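Local atomic coordinates of CRISPR-associated protein, Cse1 family (Acidimicrobium ferrooxidans, PDB entry 4H3T), a protein that probably serves as the large subunit of a type I-E CRISPR Cascade complex, which recognises invading DNA. Residues 232-236 against 237-241; 369-372 against 373-376; 517-520 against 521-524. The protein carries 1 engineered substitution. All coordinates share one frame; numbering follows the deposited sequence. Where two conformers were deposited one is given.

Contact 1 of 3, residues 232-236 against 237-241; sequences DDVPA and WERDP
Pro235 lies over one face of the Trp237 indole. Its CB sits 3.7 Å from the centroid of the six-membered ring and 14° off the normal, a CH-pi contact. Pro235 CG comes within 3.4 Å of Trp237 CE2, nearer the rim of the ring system. The indole meets the proline because Trp237 CG stands between its own backbone N and carbonyl carbon (chi1 59°). Glu238 crosses Val234 at about a right angle, with OE1 3.7 Å from Val234 CG1. Its OE2 lies 3.6 Å from Pro235 CD, but its polar partners are Arg66, in a salt bridge, and the Tyr94 hydroxyl. Tyr94 OH also bonds Trp237 NE1. Arg239 is bent at chi3 (99°), which brings NH2 back to Val234 O at 2.9 Å. That oxygen lies near the guanidinium plane, at its edge. Arg239 CG meanwhile rests 3.7 Å from Val234 CG2. NH1 makes a salt bridge to Asp252. A leucine in place of Arg239 would probably leave Val234 O without this donor and Asp252 without this charged partner. Water 1 links Ala236 O to Asp240 O. The backbone supports these positions through Glu238 N to Pro235 O at 3.0 Å and Arg239 N to Ala236 O at 3.1 Å, the pattern of two overlapping type I beta turns within a loop.

Contact 2 of 3, residues 369-372 against 373-376; sequences FGNM and STTL
Ser373 meets Phe369 at the tip of a beta hairpin, whose type I' turn runs from Asn371 to Thr374. The Ser373 CA is 3.8 Å from Phe369 CB. Asn371, Met372 and Ser373 all take left-handed backbone angles, which closes the chain tightly. Ser373 N donates a hydrogen bond to water 2, which in turn donates weakly to Phe369 O. The Ser373 backbone also bonds Ala173.

Thr374 comes next. Its N bonds Asn371 O at 3.2 Å, the bond that closes the turn. Its hydroxyl holds the same oxygen: a chi1 of 59° turns OG1 back toward the Asn371 carbonyl, and OG1 donates to Asn371 O. The modelled 2.5 Å between OG1 and that O is very short, so the length is doubtful. Thr374 N also makes a weak bond to Gly370 O. Outside the hairpin, Thr374 O is held by the hydroxyls of Ser172 and Ser174.

Thr375 N donates to Gly370 O at 3.1 Å, almost straight at 176°. With Thr374 and Thr375 both facing Gly370, this is a classic beta bulge. Gly370 N answers with a 2.7 Å bond to Thr375 O, lying in the carbonyl plane. Thr375 OG1 is 3.0 Å from Asn371 OD1, but Asp377 OD1 is also within reach of its single proton, and which accepts is not settled.

Leu376 pairs with Phe369 as an antiparallel non-hydrogen-bonded pair. Its CD1 sits over one face of the phenyl ring, 4.1 Å from the centroid and 24° off the normal, and is 3.8 Å from Phe369 CZ.

Contact 3 of 3, residues 517-520 against 521-524; sequences GEDR and FRRM
Asp519 forms salt bridges with both Arg522 and Arg523, one to each carboxylate oxygen. OD1 accepts from Arg522 NH1 at 2.9 Å on its anti side. OD2 takes Arg523 NH1 from above the carboxylate plane. The modelled OD2 to NH1 distance of 2.5 Å is short, and its exact value is doubtful. That oxygen lies in the Arg523 guanidinium plane, at its edge. The two guanidinium groups are turned 47° and 56° from the carboxylate, respectively. With CG anti to the backbone N (chi1 -176°), the Asp519 carboxylate stands out from the helix surface, where both arginines reach it. The network spans the i to i+3 and i to i+4 spacings of helix 511-532. Regular alpha-helical bonds run beneath it, such as Phe521 N to Gly517 O at 2.9 Å and Met524 N to Arg520 O at 3.1 Å. Arg520 lies alongside Arg523 and points the same way, its CG 3.9 Å from Arg523 NH1. Its extended chain carries the guanidinium, nearly perpendicular to that of Arg523, to His438 O, which NH2 bonds. Phe521 is buried and packs on Ala495 and Ala499 of helix 481-504 and on Ala415 of helix 397-415.

In the fold
The contacts follow one another along the chain in the order 1, 2, 3, and none touches another. Contact 1 lies in the loop between helix 210-217 and strand 248-249. Contact 2 closes the hairpin of strands 359-370 and 375-387, part of a three-stranded antiparallel sheet with 202-206. Its centre is about 31 Å from that of contact 1. Contact 3 is in helix 511-532, which packs on helices 397-415 and 481-504. Its centre is about 43 Å from that of contact 2. Contacts 1 and 3 lie on opposite sides of the chain's centre, their centres about 63 Å apart. This fits the elongated Cse1 layout, a large N-terminal part followed by a C-terminal helical bundle.

Contact 1 of 3, residues 232-236 against 237-241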
loop_
_atom_site.group_PDB
_atom_site.type_symbol
_atom_site.label_atom_id
_atom_site.label_comp_id
_atom_site.label_asym_id
_atom_site.label_seq_id
_atom_site.Cartn_x
_atom_site.Cartn_y
_atom_site.Cartn_z
ATOM N N ASP A 232 -11.083 -14.839 20.877
ATOM C CA ASP A 232 -9.826 -15.547 21.127
ATOM C C ASP A 232 -8.675 -15.104 20.234
ATOM O O ASP A 232 -7.599 -15.673 20.343
ATOM C CB ASP A 232 -10.015 -17.061 20.902
ATOM C CG ASP A 232 -11.070 -17.684 21.792
ATOM O OD1 ASP A 232 -11.070 -17.384 23.013
ATOM O OD2 ASP A 232 -11.892 -18.470 21.267
ATOM N N ASP A 233 -8.872 -14.134 19.361
ATOM C CA ASP A 233 -7.804 -13.678 18.436
ATOM C C ASP A 233 -7.018 -12.560 19.116
ATOM O O ASP A 233 -7.501 -11.453 19.208
ATOM C CB ASP A 233 -8.431 -13.229 17.112
ATOM C CG ASP A 233 -7.508 -12.419 16.226
ATOM O OD1 ASP A 233 -6.292 -12.748 16.160
ATOM O OD2 ASP A 233 -7.994 -11.458 15.602
ATOM N N VAL A 234 -5.834 -12.869 19.651
ATOM C CA VAL A 234 -5.110 -11.894 20.442
ATOM C C VAL A 234 -3.781 -11.455 19.755
ATOM O O VAL A 234 -3.124 -12.208 19.060
ATOM C CB VAL A 234 -4.897 -12.373 21.919
ATOM C CG1 VAL A 234 -6.233 -12.751 22.567
ATOM C CG2 VAL A 234 -3.910 -13.523 22.035
ATOM N N PRO A 235 -3.373 -10.226 20.017
ATOM C CA PRO A 235 -2.135 -9.719 19.415
ATOM C C PRO A 235 -0.885 -10.248 20.126
ATOM O O PRO A 235 -0.972 -10.817 21.212
ATOM C CB PRO A 235 -2.285 -8.208 19.576
ATOM C CG PRO A 235 -3.087 -8.056 20.790
ATOM C CD PRO A 235 -4.045 -9.165 20.802
ATOM N N ALA A 236 0.263 -9.985 19.526
ATOM C CA ALA A 236 1.550 -10.493 19.967
ATOM C C ALA A 236 1.876 -10.165 21.441
ATOM O O ALA A 236 2.430 -11.029 22.130
ATOM C CB ALA A 236 2.659 -9.995 19.060
ATOM N N TRP A 237 1.541 -8.963 21.893
ATOM C CA TRP A 237 1.824 -8.515 23.271
ATOM C C TRP A 237 0.899 -9.152 24.296
ATOM O O TRP A 237 1.197 -9.019 25.458
ATOM C CB TRP A 237 1.791 -6.980 23.428
ATOM C CG TRP A 237 0.493 -6.374 23.072
ATOM C CD1 TRP A 237 -0.667 -6.386 23.804
ATOM C CD2 TRP A 237 0.167 -5.813 21.802
ATOM N NE1 TRP A 237 -1.645 -5.740 23.120
ATOM C CE2 TRP A 237 -1.182 -5.431 21.855
ATOM C CE3 TRP A 237 0.905 -5.542 20.645
ATOM C CZ2 TRP A 237 -1.820 -4.835 20.776
ATOM C CZ3 TRP A 237 0.262 -4.956 19.577
ATOM C CH2 TRP A 237 -1.074 -4.549 19.681
ATOM N N GLU A 238 -0.168 -9.879 23.904
ATOM C CA GLU A 238 -0.985 -10.654 24.832
ATOM C C GLU A 238 -0.518 -12.064 24.827
ATOM O O GLU A 238 -0.913 -12.814 25.669
ATOM C CB GLU A 238 -2.488 -10.601 24.483
ATOM C CG GLU A 238 -3.064 -9.210 24.674
ATOM C CD GLU A 238 -4.566 -9.187 24.597
ATOM O OE1 GLU A 238 -5.206 -10.183 24.988
ATOM O OE2 GLU A 238 -5.112 -8.168 24.127
ATOM N N ARG A 239 0.294 -12.466 23.858
ATOM C CA ARG A 239 0.784 -13.849 23.809
ATOM C C ARG A 239 2.080 -13.963 24.632
ATOM O O ARG A 239 2.687 -12.965 25.029
ATOM C CB ARG A 239 0.986 -14.239 22.320
ATOM C CG ARG A 239 -0.323 -14.154 21.537
ATOM C CD ARG A 239 -0.128 -13.994 20.000
ATOM N NE ARG A 239 -0.297 -15.291 19.369
ATOM C CZ ARG A 239 -1.431 -15.786 18.890
ATOM N NH1 ARG A 239 -1.464 -17.006 18.385
ATOM N NH2 ARG A 239 -2.532 -15.048 18.872
ATOM N N ASP A 240 2.470 -15.169 24.920
ATOM C CA ASP A 240 3.753 -15.399 25.561
ATOM C C ASP A 240 4.878 -14.793 24.702
ATOM O O ASP A 240 4.825 -14.909 23.462
ATOM C CB ASP A 240 4.044 -16.882 25.700
ATOM C CG ASP A 240 3.162 -17.626 26.674
ATOM O OD1 ASP A 240 2.563 -16.967 27.553
ATOM O OD2 ASP A 240 3.043 -18.851 26.530
ATOM N N PRO A 241 5.855 -14.163 25.339
ATOM C CA PRO A 241 6.975 -13.621 24.578
ATOM C C PRO A 241 7.683 -14.728 23.799
ATOM O O PRO A 241 7.770 -15.864 24.264
ATOM C CB PRO A 241 7.910 -13.025 25.658
ATOM C CG PRO A 241 7.426 -13.587 26.937
ATOM C CD PRO A 241 6.023 -13.957 26.794
HETATM O O HOH W 1 4.298 -12.898 21.477
#

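Contact 2 of 3, residues 369-372 against 373-376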
loop_
_atom_site.group_PDB
_atom_site.type_symbol
_atom_site.label_atom_id
_atom_site.label_comp_id
_atom_site.label_asym_id
_atom_site.label_seq_id
_atom_site.Cartn_x
_atom_site.Cartn_y
_atom_site.Cartn_z
ATOM N N PHE A 369 11.301 -6.536 -4.832
ATOM C CA PHE A 369 12.643 -6.844 -4.363
ATOM C C PHE A 369 13.489 -7.430 -5.456
ATOM O O PHE A 369 12.965 -8.104 -6.338
ATOM C CB PHE A 369 12.613 -7.857 -3.194
ATOM C CG PHE A 369 11.982 -7.273 -1.978
ATOM C CD1 PHE A 369 12.764 -6.712 -0.972
ATOM C CD2 PHE A 369 10.597 -7.210 -1.862
ATOM C CE1 PHE A 369 12.170 -6.087 0.123
ATOM C CE2 PHE A 369 10.003 -6.575 -0.777
ATOM C CZ PHE A 369 10.794 -6.013 0.212
ATOM N N GLY A 370 14.779 -7.185 -5.369
ATOM C CA GLY A 370 15.782 -7.757 -6.267
ATOM C C GLY A 370 16.836 -8.516 -5.481
ATOM O O GLY A 370 16.802 -8.584 -4.237
ATOM N N ASN A 371 17.803 -9.074 -6.222
ATOM C CA ASN A 371 18.955 -9.797 -5.678
ATOM C C ASN A 371 18.554 -10.851 -4.635
ATOM O O ASN A 371 18.976 -10.781 -3.473
ATOM C CB ASN A 371 19.938 -8.780 -5.097
ATOM C CG ASN A 371 20.331 -7.737 -6.124
ATOM O OD1 ASN A 371 20.006 -6.553 -6.017
ATOM N ND2 ASN A 371 20.929 -8.175 -7.195
HETATM N N MSE A 372 17.698 -11.811 -5.057
HETATM C CA MSE A 372 17.222 -12.917 -4.234
HETATM C C MSE A 372 16.532 -12.359 -2.945
HETATM O O MSE A 372 16.859 -12.738 -1.808
HETATM C CB MSE A 372 18.389 -13.873 -3.875
HETATM C CG MSE A 372 18.977 -14.651 -5.112
HETATM SE SE MSE A 372 17.652 -15.955 -5.763
HETATM C CE MSE A 372 17.014 -15.026 -7.327
ATOM N N SER A 373 15.643 -11.400 -3.155
ATOM C CA SER A 373 14.818 -10.792 -2.125
ATOM C C SER A 373 15.618 -10.045 -1.037
ATOM O O SER A 373 15.110 -9.840 0.055
ATOM C CB SER A 373 13.915 -11.850 -1.492
ATOM O OG SER A 373 12.944 -12.237 -2.449
ATOM N N THR A 374 16.835 -9.604 -1.352
ATOM C CA THR A 374 17.691 -8.883 -0.405
ATOM C C THR A 374 17.523 -7.374 -0.555
ATOM O O THR A 374 17.691 -6.702 0.440
ATOM C CB THR A 374 19.173 -9.254 -0.561
ATOM O OG1 THR A 374 19.619 -8.972 -1.887
ATOM C CG2 THR A 374 19.463 -10.699 -0.182
ATOM N N THR A 375 17.245 -6.833 -1.774
ATOM C CA THR A 375 17.174 -5.375 -1.964
ATOM C C THR A 375 15.785 -4.916 -2.383
ATOM O O THR A 375 15.177 -5.514 -3.277
ATOM C CB THR A 375 18.210 -4.928 -3.005
ATOM O OG1 THR A 375 17.865 -5.490 -4.272
ATOM C CG2 THR A 375 19.669 -5.333 -2.613
ATOM N N LEU A 376 15.294 -3.859 -1.748
ATOM C CA LEU A 376 14.021 -3.244 -2.104
ATOM C C LEU A 376 14.256 -2.432 -3.346
ATOM O O LEU A 376 15.006 -1.451 -3.295
ATOM C CB LEU A 376 13.523 -2.362 -0.955
ATOM C CG LEU A 376 12.204 -1.614 -1.213
ATOM C CD1 LEU A 376 11.038 -2.588 -1.306
ATOM C CD2 LEU A 376 11.984 -0.540 -0.128
HETATM O O HOH W 2 14.436 -10.837 -5.761
#

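Contact 3 of 3, residues 517-520 against 521-524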
loop_
_atom_site.group_PDB
_atom_site.type_symbol
_atom_site.label_atom_id
_atom_site.label_comp_id
_atom_site.label_asym_id
_atom_site.label_seq_id
_atom_site.Cartn_x
_atom_site.Cartn_y
_atom_site.Cartn_z
ATOM N N GLY A 517 1.948 10.578 -39.506
ATOM C CA GLY A 517 1.829 10.407 -38.070
ATOM C C GLY A 517 0.589 11.051 -37.480
ATOM O O GLY A 517 -0.158 10.395 -36.755
ATOM N N GLU A 518 0.328 12.306 -37.842
ATOM C CA GLU A 518 -0.863 13.004 -37.379
ATOM C C GLU A 518 -2.136 12.277 -37.868
ATOM O O GLU A 518 -3.095 12.149 -37.100
ATOM C CB GLU A 518 -0.891 14.484 -37.831
ATOM C CG GLU A 518 -2.065 15.256 -37.195
ATOM C CD GLU A 518 -2.139 16.759 -37.365
ATOM O OE1 GLU A 518 -3.061 17.367 -36.774
ATOM O OE2 GLU A 518 -1.316 17.326 -38.118
ATOM N N ASP A 519 -2.147 11.811 -39.123
ATOM C CA ASP A 519 -3.329 11.127 -39.693
ATOM C C ASP A 519 -3.612 9.827 -38.950
ATOM O O ASP A 519 -4.749 9.581 -38.586
ATOM C CB ASP A 519 -3.131 10.866 -41.184
ATOM C CG ASP A 519 -4.359 10.236 -41.846
ATOM O OD1 ASP A 519 -5.447 10.830 -41.765
ATOM O OD2 ASP A 519 -4.264 9.093 -42.274
ATOM N N ARG A 520 -2.567 9.027 -38.679
ATOM C CA ARG A 520 -2.691 7.776 -37.929
ATOM C C ARG A 520 -3.162 8.048 -36.490
ATOM O O ARG A 520 -4.006 7.344 -35.994
ATOM C CB ARG A 520 -1.365 7.030 -37.921
ATOM C CG ARG A 520 -0.959 6.475 -39.291
ATOM C CD ARG A 520 0.514 6.111 -39.340
ATOM N NE ARG A 520 0.820 5.393 -40.572
ATOM C CZ ARG A 520 1.999 4.895 -40.932
ATOM N NH1 ARG A 520 3.077 5.101 -40.187
ATOM N NH2 ARG A 520 2.108 4.172 -42.038
ATOM N N PHE A 521 -2.593 9.037 -35.834
ATOM C CA PHE A 521 -2.975 9.463 -34.462
ATOM C C PHE A 521 -4.469 9.845 -34.435
ATOM O O PHE A 521 -5.254 9.349 -33.610
ATOM C CB PHE A 521 -2.070 10.658 -34.000
ATOM C CG PHE A 521 -2.638 11.595 -32.959
ATOM C CD1 PHE A 521 -2.842 11.167 -31.662
ATOM C CD2 PHE A 521 -3.085 12.861 -33.309
ATOM C CE1 PHE A 521 -3.418 11.997 -30.720
ATOM C CE2 PHE A 521 -3.630 13.713 -32.349
ATOM C CZ PHE A 521 -3.828 13.258 -31.072
ATOM N N ARG A 522 -4.858 10.707 -35.348
ATOM C CA ARG A 522 -6.232 11.204 -35.383
ATOM C C ARG A 522 -7.264 10.065 -35.699
ATOM O O ARG A 522 -8.345 10.041 -35.080
ATOM C CB ARG A 522 -6.343 12.391 -36.383
ATOM C CG ARG A 522 -7.676 13.098 -36.428
ATOM C CD ARG A 522 -7.881 13.896 -37.717
ATOM N NE ARG A 522 -8.477 13.050 -38.762
ATOM C CZ ARG A 522 -7.884 12.617 -39.878
ATOM N NH1 ARG A 522 -6.631 12.980 -40.169
ATOM N NH2 ARG A 522 -8.546 11.840 -40.726
ATOM N N ARG A 523 -6.923 9.114 -36.591
ATOM C CA ARG A 523 -7.827 8.005 -36.902
ATOM C C ARG A 523 -7.963 7.054 -35.693
ATOM O O ARG A 523 -9.052 6.566 -35.416
ATOM C CB ARG A 523 -7.372 7.187 -38.162
ATOM C CG ARG A 523 -7.597 7.917 -39.499
ATOM C CD ARG A 523 -7.139 7.150 -40.810
ATOM N NE ARG A 523 -6.307 5.963 -40.496
ATOM C CZ ARG A 523 -4.993 5.794 -40.717
ATOM N NH1 ARG A 523 -4.282 6.727 -41.344
ATOM N NH2 ARG A 523 -4.388 4.677 -40.332
HETATM N N MSE A 524 -6.859 6.757 -35.031
HETATM C CA MSE A 524 -6.901 5.875 -33.873
HETATM C C MSE A 524 -7.699 6.517 -32.740
HETATM O O MSE A 524 -8.541 5.869 -32.121
HETATM C CB MSE A 524 -5.516 5.517 -33.384
HETATM C CG MSE A 524 -5.599 4.605 -32.162
HETATM SE SE MSE A 524 -4.043 3.617 -31.564
HETATM C CE MSE A 524 -5.077 3.011 -29.931
#